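Local coordinates for Lmo0325 protein (Listeria monocytogenes EGD-e, PDB 4RYK) that probably binds DNA as a transcriptional regulator of the Rgg type, pairing a helix-turn-helix domain with a helical-repeat C-terminal domain, at residues Cys204-Leu214 with Ala223-Ser234. Residues are numbered along the deposited sequence; the frame is centred on the assembly and turned at random.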
loop_
_atom_site.group_PDB
_atom_site.type_symbol
_atom_site.label_atom_id
_atom_site.label_comp_id
_atom_site.label_asym_id
_atom_site.label_seq_id
_atom_site.Cartn_x
_atom_site.Cartn_y
_atom_site.Cartn_z
ATOM N N CYS A 204 5.427 1.490 -11.166
ATOM C CA CYS A 204 4.721 0.705 -12.168
ATOM C C CYS A 204 3.944 1.563 -13.125
ATOM O O CYS A 204 4.045 1.408 -14.335
ATOM C CB CYS A 204 3.760 -0.296 -11.549
ATOM S SG CYS A 204 4.571 -1.727 -10.769
ATOM N N HIS A 205 3.183 2.480 -12.567
ATOM C CA HIS A 205 2.423 3.418 -13.336
ATOM C C HIS A 205 3.311 4.247 -14.286
ATOM O O HIS A 205 2.980 4.458 -15.443
ATOM C CB HIS A 205 1.719 4.333 -12.362
ATOM C CG HIS A 205 0.950 5.412 -13.019
ATOM N ND1 HIS A 205 -0.270 5.197 -13.609
ATOM C CD2 HIS A 205 1.239 6.721 -13.214
ATOM C CE1 HIS A 205 -0.716 6.329 -14.127
ATOM N NE2 HIS A 205 0.185 7.271 -13.903
ATOM N N LEU A 206 4.413 4.760 -13.775
ATOM C CA LEU A 206 5.289 5.567 -14.606
ATOM C C LEU A 206 5.881 4.690 -15.715
ATOM O O LEU A 206 5.921 5.094 -16.872
ATOM C CB LEU A 206 6.418 6.117 -13.764
ATOM C CG LEU A 206 7.548 6.789 -14.572
ATOM C CD1 LEU A 206 6.964 7.904 -15.428
ATOM C CD2 LEU A 206 8.620 7.343 -13.674
ATOM N N PHE A 207 6.357 3.495 -15.385
ATOM C CA PHE A 207 6.990 2.642 -16.380
ATOM C C PHE A 207 5.985 2.217 -17.447
ATOM O O PHE A 207 6.348 2.069 -18.625
ATOM C CB PHE A 207 7.582 1.379 -15.775
ATOM C CG PHE A 207 8.823 1.585 -14.933
ATOM C CD1 PHE A 207 9.838 2.418 -15.337
ATOM C CD2 PHE A 207 8.975 0.895 -13.755
ATOM C CE1 PHE A 207 10.975 2.565 -14.581
ATOM C CE2 PHE A 207 10.100 1.037 -12.991
ATOM C CZ PHE A 207 11.111 1.894 -13.411
ATOM N N ALA A 208 4.740 1.969 -17.035
ATOM C CA ALA A 208 3.657 1.680 -17.999
ATOM C C ALA A 208 3.463 2.826 -18.972
ATOM O O ALA A 208 3.409 2.606 -20.177
ATOM C CB ALA A 208 2.363 1.452 -17.281
ATOM N N ASN A 209 3.387 4.045 -18.437
ATOM C CA ASN A 209 3.240 5.248 -19.278
ATOM C C ASN A 209 4.349 5.451 -20.270
ATOM O O ASN A 209 4.099 5.794 -21.429
ATOM C CB ASN A 209 3.086 6.518 -18.451
ATOM C CG ASN A 209 1.714 6.630 -17.810
ATOM O OD1 ASN A 209 0.800 5.879 -18.106
ATOM N ND2 ASN A 209 1.571 7.587 -16.935
ATOM N N LEU A 210 5.576 5.251 -19.821
ATOM C CA LEU A 210 6.717 5.389 -20.726
ATOM C C LEU A 210 6.730 4.319 -21.807
ATOM O O LEU A 210 7.019 4.610 -22.976
ATOM C CB LEU A 210 8.011 5.266 -19.966
ATOM C CG LEU A 210 8.286 6.386 -18.979
ATOM C CD1 LEU A 210 9.616 6.107 -18.278
ATOM C CD2 LEU A 210 8.297 7.755 -19.663
ATOM N N THR A 211 6.421 3.079 -21.415
ATOM C CA THR A 211 6.442 1.984 -22.359
ATOM C C THR A 211 5.431 2.294 -23.457
ATOM O O THR A 211 5.702 2.119 -24.644
ATOM C CB THR A 211 6.122 0.652 -21.685
ATOM O OG1 THR A 211 7.058 0.385 -20.634
ATOM C CG2 THR A 211 6.178 -0.467 -22.642
ATOM N N ASP A 212 4.254 2.728 -23.041
ATOM C CA ASP A 212 3.173 3.064 -23.957
ATOM C C ASP A 212 3.647 4.142 -24.925
ATOM O O ASP A 212 3.474 4.030 -26.148
ATOM C CB ASP A 212 1.953 3.560 -23.173
ATOM C CG ASP A 212 0.757 3.876 -24.074
ATOM O OD1 ASP A 212 0.759 4.939 -24.713
ATOM O OD2 ASP A 212 -0.195 3.075 -24.143
ATOM N N GLU A 213 4.273 5.175 -24.386
ATOM C CA GLU A 213 4.702 6.305 -25.243
ATOM C C GLU A 213 5.828 5.911 -26.183
ATOM O O GLU A 213 5.901 6.389 -27.319
ATOM C CB GLU A 213 5.094 7.521 -24.400
ATOM C CG GLU A 213 5.040 8.831 -25.182
ATOM C CD GLU A 213 3.622 9.144 -25.630
ATOM O OE1 GLU A 213 2.761 9.397 -24.751
ATOM O OE2 GLU A 213 3.361 9.077 -26.847
ATOM N N LEU A 214 6.705 5.023 -25.728
ATOM C CA LEU A 214 7.806 4.586 -26.560
ATOM C C LEU A 214 7.314 3.709 -27.677
ATOM O O LEU A 214 7.823 3.785 -28.817
ATOM C CB LEU A 214 8.851 3.835 -25.768
ATOM C CG LEU A 214 9.593 4.782 -24.857
ATOM C CD1 LEU A 214 10.312 3.977 -23.789
ATOM C CD2 LEU A 214 10.518 5.713 -25.647
ATOM N N ALA A 223 11.519 0.683 -25.542
ATOM C CA ALA A 223 10.273 0.163 -25.029
ATOM C C ALA A 223 10.542 -1.151 -24.331
ATOM O O ALA A 223 10.026 -1.382 -23.261
ATOM C CB ALA A 223 9.252 -0.035 -26.133
ATOM N N ASN A 224 11.370 -1.986 -24.923
ATOM C CA ASN A 224 11.783 -3.235 -24.296
ATOM C C ASN A 224 12.497 -2.988 -23.004
ATOM O O ASN A 224 12.254 -3.679 -22.027
ATOM C CB ASN A 224 12.668 -4.078 -25.236
ATOM C CG ASN A 224 11.834 -4.962 -26.158
ATOM O OD1 ASN A 224 11.046 -5.757 -25.682
ATOM N ND2 ASN A 224 11.950 -4.781 -27.462
ATOM N N LEU A 225 13.350 -1.980 -22.964
ATOM C CA LEU A 225 14.054 -1.718 -21.704
ATOM C C LEU A 225 13.108 -1.342 -20.600
ATOM O O LEU A 225 13.193 -1.855 -19.470
ATOM C CB LEU A 225 15.113 -0.626 -21.874
ATOM C CG LEU A 225 16.260 -1.091 -22.775
ATOM C CD1 LEU A 225 17.210 0.045 -23.104
ATOM C CD2 LEU A 225 17.001 -2.289 -22.183
ATOM N N VAL A 226 12.203 -0.420 -20.910
ATOM C CA VAL A 226 11.279 0.070 -19.910
ATOM C C VAL A 226 10.266 -1.017 -19.488
ATOM O O VAL A 226 9.952 -1.145 -18.312
ATOM C CB VAL A 226 10.562 1.333 -20.385
ATOM C CG1 VAL A 226 9.604 1.807 -19.319
ATOM C CG2 VAL A 226 11.566 2.443 -20.659
ATOM N N LEU A 227 9.782 -1.799 -20.451
ATOM C CA LEU A 227 8.914 -2.919 -20.141
ATOM C C LEU A 227 9.569 -3.871 -19.152
ATOM O O LEU A 227 8.915 -4.338 -18.204
ATOM C CB LEU A 227 8.507 -3.690 -21.407
ATOM C CG LEU A 227 7.710 -4.986 -21.195
ATOM C CD1 LEU A 227 6.397 -4.748 -20.468
ATOM C CD2 LEU A 227 7.380 -5.653 -22.502
ATOM N N GLU A 228 10.848 -4.169 -19.351
ATOM C CA GLU A 228 11.549 -5.078 -18.433
ATOM C C GLU A 228 11.500 -4.522 -16.991
ATOM O O GLU A 228 11.381 -5.276 -16.003
ATOM C CB GLU A 228 12.963 -5.311 -18.963
ATOM C CG GLU A 228 13.950 -6.021 -18.049
ATOM C CD GLU A 228 15.446 -5.764 -18.425
ATOM O OE1 GLU A 228 15.774 -5.460 -19.622
ATOM O OE2 GLU A 228 16.304 -5.864 -17.492
ATOM N N LYS A 229 11.547 -3.202 -16.853
ATOM C CA LYS A 229 11.450 -2.589 -15.534
ATOM C C LYS A 229 10.060 -2.686 -14.972
ATOM O O LYS A 229 9.890 -2.849 -13.780
ATOM C CB LYS A 229 11.785 -1.110 -15.563
ATOM C CG LYS A 229 13.225 -0.801 -15.923
ATOM C CD LYS A 229 14.205 -1.144 -14.817
ATOM C CE LYS A 229 15.498 -1.560 -15.509
ATOM N NZ LYS A 229 16.609 -1.480 -14.592
ATOM N N LEU A 230 9.068 -2.500 -15.827
ATOM C CA LEU A 230 7.681 -2.642 -15.406
ATOM C C LEU A 230 7.452 -4.102 -14.920
ATOM O O LEU A 230 6.828 -4.319 -13.899
ATOM C CB LEU A 230 6.754 -2.307 -16.554
ATOM C CG LEU A 230 5.295 -2.672 -16.300
ATOM C CD1 LEU A 230 4.761 -1.893 -15.137
ATOM C CD2 LEU A 230 4.459 -2.354 -17.512
ATOM N N LYS A 231 7.959 -5.072 -15.665
ATOM C CA LYS A 231 7.885 -6.483 -15.273
ATOM C C LYS A 231 8.538 -6.695 -13.917
ATOM O O LYS A 231 7.911 -7.233 -12.992
ATOM C CB LYS A 231 8.577 -7.395 -16.266
ATOM C CG LYS A 231 7.873 -7.556 -17.596
ATOM C CD LYS A 231 6.746 -8.565 -17.502
ATOM C CE LYS A 231 6.124 -8.918 -18.859
ATOM N NZ LYS A 231 5.179 -10.071 -18.684
ATOM N N GLU A 232 9.778 -6.237 -13.782
ATOM C CA GLU A 232 10.487 -6.400 -12.528
ATOM C C GLU A 232 9.781 -5.725 -11.365
ATOM O O GLU A 232 9.595 -6.309 -10.271
ATOM C CB GLU A 232 11.885 -5.842 -12.665
ATOM C CG GLU A 232 12.748 -6.047 -11.444
ATOM C CD GLU A 232 14.085 -5.318 -11.578
ATOM O OE1 GLU A 232 14.169 -4.104 -11.360
ATOM O OE2 GLU A 232 15.046 -5.977 -11.929
ATOM N N ALA A 233 9.401 -4.491 -11.570
ATOM C CA ALA A 233 8.745 -3.716 -10.511
ATOM C C ALA A 233 7.454 -4.417 -10.070
ATOM O O ALA A 233 7.206 -4.559 -8.885
ATOM C CB ALA A 233 8.439 -2.314 -10.994
ATOM N N SER A 234 6.661 -4.888 -11.033
ATOM C CA SER A 234 5.360 -5.512 -10.748
ATOM C C SER A 234 5.487 -6.911 -10.099
ATOM O O SER A 234 4.534 -7.413 -9.511
ATOM C CB SER A 234 4.513 -5.561 -12.016
ATOM O OG SER A 234 5.077 -6.420 -12.968
#
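Cys204 and Phe207 of helix 197-216 pack against Leu230 and Ala233 of helix 220-235, the two helices forming an antiparallel hairpin in the Rgg-type C-terminal domain, whose family belongs to the TPR clan. The axes of segments 204-214 and 223-234 come within 8.6 Å at 158°, with no hydrogen bond between them; the join is one of interlocking side chains. Cys204 turns its sulfur onto the Ala233-Ser234 step, SG lying 3.9 Å from Ala233 CB, while Leu230 CD1 comes 3.5 Å from Cys204 O. Tyr245 of helix 243-259 also touches the Cys204 side chain.

Phe207 is the first knob, set among Val226, Lys229, Leu230 and Ala233. Its CG stands beside the backbone N (chi1 -71°), which carries the ring across to helix 220-235, where Lys229 CB sits 3.6 Å from the centroid of the Phe207 ring in a CH-pi contact almost on the normal. Ala233 CB meets the edge, and Tyr190 of helix 176-193 adds an edge-to-face ring contact. Beyond CB the Lys229 chain bends at chi2 and chi3 and leaves the helix pair. The next residue along, Ala208, brings its CA against Leu230 CD2.

Val226 answers as the reverse knob, sitting among Phe207, Leu210, Thr211 and Leu214. Leu210 CB meets its CG1. Thr211 CG2 packs near Ala223 O and Leu227 CB, and the hydroxyl proton goes to its own helix: OG1 reaches Phe207 O at 2.7 Å, tilted 31° from the carbonyl plane, on the face opposite Thr211 N. The same Thr211 OG1 lies 3.2 Å from Val226 CG1. Leu214 CB rests on Ala223 CB, and its side chain crosses Val226 at about a right angle, Leu214 CD1 lying 3.7 Å from Val226 CG2.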